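Guanylate kinase (Coxiella burnetii, PDB 3TR0) catalyses the ATP-dependent phosphorylation of GMP to GDP, and probably serves the recycling of GMP and, indirectly, cGMP. Local coordinates at residues Ile12-Gly17 with Ile122-Pro127. Numbering follows the deposited sequence.
Sequences ISAPSG and IFILPP. With SO4 (sulfate ion), chain B.
A chi1 of -159° turns the F123 ring away from its own amide N and forward along S13 and A14, with S13 O and A14 CA over one face. P15 CD meets the ring obliquely, 3.7 Å from CE2 of F123. On the sheet's other face, chi1 -44° sets CG1 of I12 beside its backbone N, and chi2 -67° then brings CD1 to 3.7 Å from CD1 of I122, the side chains lying side by side. A14 CB packs 3.6 Å from CB of I124.

Two nearly straight parallel-strand bonds fix the register: S13 N to I122 O (3.0 Å) and I124 N to S13 O (2.8 Å). Beyond S13 the backbone of 12-17 leaves the sheet as the P-loop, part of the predicted ATP site. I124 O, covered by A14 CB and P15 CD, is buried with no hydrogen-bond partner. G17 N donates to sulfate O2 (2.9 Å); the amides of G19, K20 and T21 also bind this anion, probably where a nucleotide phosphate would sit.

Strands 9-13 and 120-125 are adjacent in the parallel core. Helices 20-30 and 173-187 cover the face bearing I12 and I122, while F164 makes a T-shaped (edge-to-face) stack with F123, on which M158 of helix 147-158 packs.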
# COMPACT_ATOMS: atom_id res chain seq x y z
N ILE A 12 14.13 3.85 2.69
CA ILE A 12 14.58 2.53 2.29
C ILE A 12 15.82 2.16 3.09
O ILE A 12 16.84 2.84 3.00
CB ILE A 12 14.96 2.48 0.81
CG1 ILE A 12 13.93 3.21 -0.04
CG2 ILE A 12 15.12 1.05 0.36
CD1 ILE A 12 12.59 2.52 -0.07
N SER A 13 15.73 1.09 3.88
CA SER A 13 16.87 0.64 4.68
C SER A 13 17.19 -0.82 4.41
O SER A 13 16.31 -1.61 4.07
CB SER A 13 16.61 0.85 6.17
OG SER A 13 16.28 2.21 6.45
N ALA A 14 18.46 -1.18 4.57
CA ALA A 14 18.90 -2.55 4.34
C ALA A 14 20.34 -2.72 4.80
O ALA A 14 21.10 -1.75 4.87
CB ALA A 14 18.78 -2.90 2.86
N PRO A 15 20.72 -3.96 5.14
CA PRO A 15 22.13 -4.19 5.49
C PRO A 15 22.99 -3.99 4.25
O PRO A 15 22.49 -4.15 3.13
CB PRO A 15 22.14 -5.66 5.92
CG PRO A 15 20.94 -6.27 5.25
CD PRO A 15 19.91 -5.18 5.24
N SER A 16 24.25 -3.61 4.44
CA SER A 16 25.16 -3.48 3.31
C SER A 16 25.25 -4.80 2.56
O SER A 16 25.30 -5.87 3.18
CB SER A 16 26.55 -3.04 3.78
OG SER A 16 26.50 -1.75 4.37
N GLY A 17 25.23 -4.74 1.24
CA GLY A 17 25.31 -5.93 0.42
C GLY A 17 23.97 -6.52 0.04
O GLY A 17 23.90 -7.60 -0.55
N ILE A 122 10.55 1.06 4.30
CA ILE A 122 10.66 -0.25 3.68
C ILE A 122 12.02 -0.85 4.00
O ILE A 122 13.05 -0.20 3.80
CB ILE A 122 10.55 -0.15 2.14
CG1 ILE A 122 9.28 0.60 1.74
CG2 ILE A 122 10.63 -1.53 1.50
CD1 ILE A 122 9.26 1.02 0.28
N PHE A 123 12.04 -2.08 4.50
CA PHE A 123 13.30 -2.76 4.79
C PHE A 123 13.57 -3.84 3.75
O PHE A 123 12.73 -4.70 3.51
CB PHE A 123 13.29 -3.37 6.19
CG PHE A 123 14.66 -3.63 6.74
CD1 PHE A 123 15.27 -2.72 7.59
CD2 PHE A 123 15.36 -4.78 6.40
CE1 PHE A 123 16.54 -2.95 8.10
CE2 PHE A 123 16.63 -5.02 6.89
CZ PHE A 123 17.22 -4.10 7.74
N ILE A 124 14.73 -3.78 3.12
CA ILE A 124 15.10 -4.77 2.12
C ILE A 124 15.90 -5.89 2.76
O ILE A 124 16.95 -5.65 3.36
CB ILE A 124 15.94 -4.15 0.98
CG1 ILE A 124 15.25 -2.91 0.41
CG2 ILE A 124 16.20 -5.18 -0.11
CD1 ILE A 124 13.91 -3.18 -0.20
N LEU A 125 15.40 -7.12 2.64
CA LEU A 125 16.06 -8.29 3.20
C LEU A 125 16.80 -9.06 2.12
O LEU A 125 16.30 -9.20 1.00
CB LEU A 125 15.03 -9.22 3.85
CG LEU A 125 14.25 -8.66 5.04
CD1 LEU A 125 13.04 -9.54 5.34
CD2 LEU A 125 15.16 -8.54 6.25
N PRO A 126 17.99 -9.58 2.45
CA PRO A 126 18.67 -10.49 1.54
C PRO A 126 18.02 -11.86 1.65
O PRO A 126 17.35 -12.11 2.65
CB PRO A 126 20.10 -10.54 2.10
CG PRO A 126 19.90 -10.35 3.57
CD PRO A 126 18.73 -9.39 3.71
N PRO A 127 18.19 -12.73 0.64
CA PRO A 127 17.62 -14.08 0.71
C PRO A 127 18.43 -14.99 1.64
O PRO A 127 17.98 -16.08 1.99
CB PRO A 127 17.69 -14.56 -0.74
CG PRO A 127 18.83 -13.80 -1.32
CD PRO A 127 18.82 -12.45 -0.66
S SO4 B . 23.68 -2.33 -0.97
O1 SO4 B . 23.41 -1.08 -1.67
O2 SO4 B . 24.87 -2.18 -0.15
O3 SO4 B . 22.54 -2.67 -0.10
O4 SO4 B . 23.91 -3.39 -1.94